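Local atomic coordinates of 6-phospho-alpha-glucosidase (Merdibacter massiliensis, PDB entry 6VC6), a protein that probably hydrolyses 6-phospho-alpha-glucosides, as a family 4 glycoside hydrolase that binds NAD and a manganese ion. Residues 19-30 / 317-328. Sequence-based numbering, arbitrary orientation.
Sequences FLKSFVRLQNEF and DAHAEMMIKVAE. With NAD (nicotinamide-adenine-dinucleotide), chain G.
Ile324 packs against Ser22, Phe23, Leu26 and Phe30 where helix 318-331 of the family 4 glycoside hydrolase fold meets helix 16-25 and the loop after it. Helix 16-25 follows the first strand of the NAD-binding Rossmann-type sheet. Helix 318-331 comes from the C-terminal family region; the segment axes approach to 8.8 Å with a signed crossing angle of -56°. From CB, the Ile324 side chain divides between two groups of partners. Its CB lies near Leu26 CD1. CG2 is anti to the backbone N, which brings it 3.6 Å from Leu26 CD1 and also near Phe30 CB. The other branch runs through CG1, close to Phe23 CE1, to CD1. That methyl ends 3.5 Å from Phe23 CD1 and also touches Ser22 CB. Ser22 OG is hydrogen-bonded to Gly18 O.

One turn earlier, Ala320 CB stands over the centre of the Phe19 ring in a CH-pi contact, 3.5 Å from the centroid. Met323 CB meets the edge of the same ring, and its selenium makes an oblique Met-aromatic contact. Phe82 of strand 80-83 also packs against Phe19, Phe23 and Met323. Arg25 NH1 forms a salt bridge with Asp317 OD1 at 3.2 Å. Glu29 OE1 lies 3.2 Å from OE1 of the buried Glu328, probably eased by Lys334, which forms a salt bridge with Glu328 OE2, and by the nearby Lys325 amine. His319 CD2 lies 4.0 Å from Phe19 CE1, the rings oblique. Its ND1 is hydrogen-bonded to Asp171 OD1, and its CE1 lies 3.2 Å from C5N of the NAD nicotinamide ring.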
loop_
_atom_site.group_PDB
_atom_site.type_symbol
_atom_site.label_atom_id
_atom_site.label_comp_id
_atom_site.label_asym_id
_atom_site.label_seq_id
_atom_site.Cartn_x
_atom_site.Cartn_y
_atom_site.Cartn_z
ATOM N N PHE A 19 -2.132 -14.160 5.347
ATOM C CA PHE A 19 -2.075 -13.682 6.725
ATOM C C PHE A 19 -2.338 -14.812 7.711
ATOM O O PHE A 19 -1.665 -14.909 8.745
ATOM C CB PHE A 19 -3.080 -12.551 6.930
ATOM C CG PHE A 19 -2.528 -11.186 6.636
ATOM C CD1 PHE A 19 -2.684 -10.616 5.383
ATOM C CD2 PHE A 19 -1.855 -10.471 7.613
ATOM C CE1 PHE A 19 -2.177 -9.360 5.110
ATOM C CE2 PHE A 19 -1.347 -9.214 7.346
ATOM C CZ PHE A 19 -1.509 -8.658 6.093
ATOM N N LEU A 20 -3.314 -15.674 7.412
ATOM C CA LEU A 20 -3.644 -16.766 8.321
ATOM C C LEU A 20 -2.479 -17.737 8.465
ATOM O O LEU A 20 -2.237 -18.272 9.554
ATOM C CB LEU A 20 -4.894 -17.498 7.832
ATOM C CG LEU A 20 -6.121 -16.635 7.529
ATOM C CD1 LEU A 20 -7.296 -17.504 7.109
ATOM C CD2 LEU A 20 -6.487 -15.776 8.730
ATOM N N LYS A 21 -1.746 -17.980 7.376
ATOM C CA LYS A 21 -0.582 -18.855 7.455
ATOM C C LYS A 21 0.587 -18.169 8.150
ATOM O O LYS A 21 1.404 -18.839 8.790
ATOM C CB LYS A 21 -0.178 -19.315 6.054
ATOM C CG LYS A 21 -1.171 -20.273 5.412
ATOM C CD LYS A 21 -1.378 -19.957 3.939
ATOM C CE LYS A 21 -0.572 -20.888 3.050
ATOM N NZ LYS A 21 -1.105 -20.918 1.660
ATOM N N SER A 22 0.683 -16.842 8.038
ATOM C CA SER A 22 1.740 -16.117 8.733
ATOM C C SER A 22 1.489 -16.083 10.235
ATOM O O SER A 22 2.429 -16.208 11.029
ATOM C CB SER A 22 1.861 -14.700 8.175
ATOM O OG SER A 22 2.329 -14.713 6.838
ATOM N N PHE A 23 0.227 -15.910 10.643
ATOM C CA PHE A 23 -0.110 -15.938 12.063
ATOM C C PHE A 23 0.291 -17.259 12.706
ATOM O O PHE A 23 0.633 -17.294 13.895
ATOM C CB PHE A 23 -1.608 -15.696 12.255
ATOM C CG PHE A 23 -2.034 -14.276 12.002
ATOM C CD1 PHE A 23 -1.225 -13.217 12.375
ATOM C CD2 PHE A 23 -3.249 -14.003 11.395
ATOM C CE1 PHE A 23 -1.619 -11.910 12.147
ATOM C CE2 PHE A 23 -3.648 -12.699 11.162
ATOM C CZ PHE A 23 -2.831 -11.653 11.539
ATOM N N VAL A 24 0.257 -18.351 11.940
ATOM C CA VAL A 24 0.676 -19.646 12.464
ATOM C C VAL A 24 2.194 -19.705 12.595
ATOM O O VAL A 24 2.727 -20.229 13.580
ATOM C CB VAL A 24 0.139 -20.776 11.566
ATOM C CG1 VAL A 24 0.819 -22.097 11.896
ATOM C CG2 VAL A 24 -1.371 -20.895 11.708
ATOM N N ARG A 25 2.914 -19.164 11.609
ATOM C CA ARG A 25 4.371 -19.249 11.622
ATOM C C ARG A 25 4.966 -18.364 12.711
ATOM O O ARG A 25 5.817 -18.811 13.489
ATOM C CB ARG A 25 4.929 -18.874 10.249
ATOM C CG ARG A 25 4.800 -19.979 9.218
ATOM C CD ARG A 25 4.741 -19.422 7.808
ATOM N NE ARG A 25 4.408 -20.456 6.834
ATOM C CZ ARG A 25 3.947 -20.210 5.613
ATOM N NH1 ARG A 25 3.765 -18.959 5.212
ATOM N NH2 ARG A 25 3.670 -21.214 4.792
ATOM N N LEU A 26 4.532 -17.104 12.782
ATOM C CA LEU A 26 4.959 -16.186 13.831
ATOM C C LEU A 26 4.125 -16.323 15.100
ATOM O O LEU A 26 3.913 -15.331 15.812
ATOM C CB LEU A 26 4.923 -14.747 13.314
ATOM C CG LEU A 26 5.431 -14.556 11.880
ATOM C CD1 LEU A 26 5.277 -13.110 11.438
ATOM C CD2 LEU A 26 6.878 -15.011 11.750
ATOM N N GLN A 27 3.651 -17.537 15.402
ATOM C CA GLN A 27 2.807 -17.753 16.572
ATOM C C GLN A 27 3.544 -17.413 17.863
ATOM O O GLN A 27 2.939 -16.913 18.818
ATOM C CB GLN A 27 2.325 -19.204 16.588
ATOM C CG GLN A 27 1.425 -19.587 17.749
ATOM C CD GLN A 27 0.993 -21.039 17.673
ATOM O OE1 GLN A 27 1.199 -21.705 16.658
ATOM N NE2 GLN A 27 0.394 -21.539 18.748
ATOM N N ASN A 28 4.852 -17.676 17.909
ATOM C CA ASN A 28 5.628 -17.373 19.105
ATOM C C ASN A 28 6.078 -15.918 19.143
ATOM O O ASN A 28 6.269 -15.363 20.231
ATOM C CB ASN A 28 6.840 -18.303 19.194
ATOM C CG ASN A 28 6.445 -19.752 19.414
ATOM O OD1 ASN A 28 5.381 -20.040 19.960
ATOM N ND2 ASN A 28 7.303 -20.672 18.986
ATOM N N GLU A 29 6.250 -15.287 17.980
ATOM C CA GLU A 29 6.623 -13.878 17.945
ATOM C C GLU A 29 5.443 -12.965 18.250
ATOM O O GLU A 29 5.631 -11.887 18.825
ATOM C CB GLU A 29 7.200 -13.514 16.576
ATOM C CG GLU A 29 8.461 -14.264 16.190
ATOM C CD GLU A 29 9.046 -13.761 14.883
ATOM O OE1 GLU A 29 8.387 -12.934 14.218
ATOM O OE2 GLU A 29 10.160 -14.192 14.522
ATOM N N PHE A 30 4.233 -13.374 17.877
ATOM C CA PHE A 30 3.042 -12.531 17.981
ATOM C C PHE A 30 1.911 -13.360 18.570
ATOM O O PHE A 30 1.078 -13.917 17.843
ATOM C CB PHE A 30 2.661 -11.960 16.612
ATOM C CG PHE A 30 1.592 -10.909 16.664
ATOM C CD1 PHE A 30 1.799 -9.720 17.344
ATOM C CD2 PHE A 30 0.383 -11.104 16.017
ATOM C CE1 PHE A 30 0.815 -8.750 17.386
ATOM C CE2 PHE A 30 -0.604 -10.139 16.055
ATOM C CZ PHE A 30 -0.388 -8.960 16.740
ATOM N N ASP A 317 3.333 -14.299 2.141
ATOM C CA ASP A 317 4.435 -14.462 3.081
ATOM C C ASP A 317 5.025 -13.113 3.480
ATOM O O ASP A 317 4.688 -12.567 4.530
ATOM C CB ASP A 317 5.525 -15.354 2.484
ATOM C CG ASP A 317 6.092 -16.337 3.491
ATOM O OD1 ASP A 317 5.593 -16.372 4.637
ATOM O OD2 ASP A 317 7.035 -17.075 3.138
ATOM N N ALA A 318 5.901 -12.577 2.625
ATOM C CA ALA A 318 6.586 -11.329 2.945
ATOM C C ALA A 318 5.602 -10.182 3.134
ATOM O O ALA A 318 5.816 -9.302 3.977
ATOM C CB ALA A 318 7.598 -10.991 1.851
ATOM N N HIS A 319 4.514 -10.174 2.361
ATOM C CA HIS A 319 3.531 -9.101 2.478
ATOM C C HIS A 319 2.830 -9.140 3.831
ATOM O O HIS A 319 2.711 -8.113 4.509
ATOM C CB HIS A 319 2.513 -9.194 1.342
ATOM C CG HIS A 319 1.337 -8.285 1.513
ATOM N ND1 HIS A 319 1.383 -6.942 1.210
ATOM C CD2 HIS A 319 0.082 -8.526 1.961
ATOM C CE1 HIS A 319 0.209 -6.395 1.463
ATOM N NE2 HIS A 319 -0.600 -7.334 1.918
ATOM N N ALA A 320 2.360 -10.320 4.239
ATOM C CA ALA A 320 1.663 -10.433 5.515
ATOM C C ALA A 320 2.618 -10.315 6.695
ATOM O O ALA A 320 2.221 -9.838 7.765
ATOM C CB ALA A 320 0.904 -11.758 5.584
ATOM N N GLU A 321 3.872 -10.741 6.524
ATOM C CA GLU A 321 4.805 -10.737 7.645
ATOM C C GLU A 321 5.169 -9.324 8.073
ATOM O O GLU A 321 5.386 -9.077 9.263
ATOM C CB GLU A 321 6.070 -11.515 7.289
ATOM C CG GLU A 321 5.914 -13.020 7.389
ATOM C CD GLU A 321 7.244 -13.741 7.372
ATOM O OE1 GLU A 321 8.291 -13.060 7.341
ATOM O OE2 GLU A 321 7.242 -14.989 7.383
HETATM N N MSE A 322 5.232 -8.389 7.136
HETATM C CA MSE A 322 5.692 -7.059 7.484
HETATM C C MSE A 322 4.698 -6.333 8.376
HETATM O O MSE A 322 5.088 -5.592 9.274
HETATM C CB MSE A 322 5.937 -6.213 6.249
HETATM C CG MSE A 322 6.594 -4.912 6.622
HETATM SE SE MSE A 322 7.158 -3.864 5.106
HETATM C CE MSE A 322 5.648 -2.649 5.068
HETATM N N MSE A 323 3.412 -6.526 8.108
HETATM C CA MSE A 323 2.380 -5.917 8.939
HETATM C C MSE A 323 2.404 -6.536 10.331
HETATM O O MSE A 323 2.208 -5.840 11.328
HETATM C CB MSE A 323 0.987 -6.075 8.315
HETATM C CG MSE A 323 -0.119 -5.450 9.162
HETATM SE SE MSE A 323 -1.793 -5.071 8.227
HETATM C CE MSE A 323 -1.406 -3.274 7.581
ATOM N N ILE A 324 2.650 -7.846 10.399
ATOM C CA ILE A 324 2.762 -8.502 11.699
ATOM C C ILE A 324 3.987 -7.994 12.445
ATOM O O ILE A 324 3.932 -7.736 13.653
ATOM C CB ILE A 324 2.796 -10.032 11.537
ATOM C CG1 ILE A 324 1.496 -10.536 10.908
ATOM C CG2 ILE A 324 3.018 -10.704 12.886
ATOM C CD1 ILE A 324 1.533 -12.003 10.552
ATOM N N LYS A 325 5.110 -7.835 11.739
ATOM C CA LYS A 325 6.313 -7.305 12.374
ATOM C C LYS A 325 6.097 -5.874 12.846
ATOM O O LYS A 325 6.636 -5.466 13.881
ATOM C CB LYS A 325 7.497 -7.380 11.409
ATOM C CG LYS A 325 7.942 -8.795 11.070
ATOM C CD LYS A 325 8.828 -9.378 12.156
ATOM C CE LYS A 325 9.192 -10.822 11.847
ATOM N NZ LYS A 325 9.657 -10.987 10.442
ATOM N N VAL A 326 5.311 -5.095 12.099
ATOM C CA VAL A 326 4.961 -3.748 12.545
ATOM C C VAL A 326 4.135 -3.814 13.821
ATOM O O VAL A 326 4.343 -3.032 14.757
ATOM C CB VAL A 326 4.224 -2.989 11.425
ATOM C CG1 VAL A 326 3.536 -1.751 11.978
ATOM C CG2 VAL A 326 5.193 -2.604 10.318
ATOM N N ALA A 327 3.191 -4.757 13.886
ATOM C CA ALA A 327 2.399 -4.929 15.099
ATOM C C ALA A 327 3.266 -5.386 16.265
ATOM O O ALA A 327 3.023 -5.001 17.414
ATOM C CB ALA A 327 1.264 -5.922 14.851
ATOM N N GLU A 328 4.283 -6.207 15.989
ATOM C CA GLU A 328 5.200 -6.635 17.041
ATOM C C GLU A 328 6.001 -5.456 17.581
ATOM O O GLU A 328 6.123 -5.282 18.799
ATOM C CB GLU A 328 6.140 -7.718 16.513
ATOM C CG GLU A 328 5.473 -9.048 16.218
ATOM C CD GLU A 328 6.436 -10.051 15.616
ATOM O OE1 GLU A 328 5.979 -10.951 14.881
ATOM O OE2 GLU A 328 7.652 -9.936 15.876
HETATM P PA NAD G . -9.387 -7.877 -3.160
HETATM O O1A NAD G . -8.940 -9.297 -3.410
HETATM O O2A NAD G . -10.520 -7.290 -3.966
HETATM O O5B NAD G . -9.754 -7.725 -1.602
HETATM C C5B NAD G . -10.509 -6.610 -1.141
HETATM C C4B NAD G . -11.486 -7.067 -0.071
HETATM O O4B NAD G . -11.929 -5.944 0.695
HETATM C C3B NAD G . -12.714 -7.700 -0.704
HETATM O O3B NAD G . -12.954 -8.977 -0.109
HETATM C C2B NAD G . -13.858 -6.766 -0.375
HETATM O O2B NAD G . -15.041 -7.505 -0.065
HETATM C C1B NAD G . -13.348 -6.008 0.838
HETATM N N9A NAD G . -13.945 -4.653 0.935
HETATM C C8A NAD G . -14.145 -3.781 -0.071
HETATM N N7A NAD G . -14.723 -2.639 0.384
HETATM C C5A NAD G . -14.906 -2.778 1.710
HETATM C C6A NAD G . -15.465 -1.957 2.811
HETATM N N6A NAD G . -15.960 -0.717 2.579
HETATM N N1A NAD G . -15.464 -2.487 4.055
HETATM C C2A NAD G . -14.976 -3.717 4.303
HETATM N N3A NAD G . -14.456 -4.515 3.355
HETATM C C4A NAD G . -14.397 -4.110 2.065
HETATM O O3 NAD G . -8.119 -6.892 -3.284
HETATM P PN NAD G . -6.604 -7.399 -3.094
HETATM O O1N NAD G . -5.962 -7.500 -4.458
HETATM O O2N NAD G . -6.575 -8.571 -2.143
HETATM O O5D NAD G . -5.985 -6.121 -2.343
HETATM C C5D NAD G . -6.212 -5.929 -0.949
HETATM C C4D NAD G . -5.807 -4.508 -0.589
HETATM O O4D NAD G . -4.459 -4.489 -0.114
HETATM C C3D NAD G . -5.861 -3.610 -1.816
HETATM O O3D NAD G . -6.537 -2.398 -1.476
HETATM C C2D NAD G . -4.416 -3.288 -2.119
HETATM O O2D NAD G . -4.280 -1.971 -2.653
HETATM C C1D NAD G . -3.781 -3.403 -0.746
HETATM N N1N NAD G . -2.337 -3.608 -0.811
HETATM C C2N NAD G . -1.567 -2.622 -0.348
HETATM C C3N NAD G . -0.188 -2.722 -0.365
HETATM C C7N NAD G . 0.628 -1.582 0.166
HETATM O O7N NAD G . 1.827 -1.547 -0.056
HETATM N N7N NAD G . 0.010 -0.628 0.861
HETATM C C4N NAD G . 0.402 -3.877 -0.863
HETATM C C5N NAD G . -0.420 -4.891 -1.345
HETATM C C6N NAD G . -1.803 -4.734 -1.302
#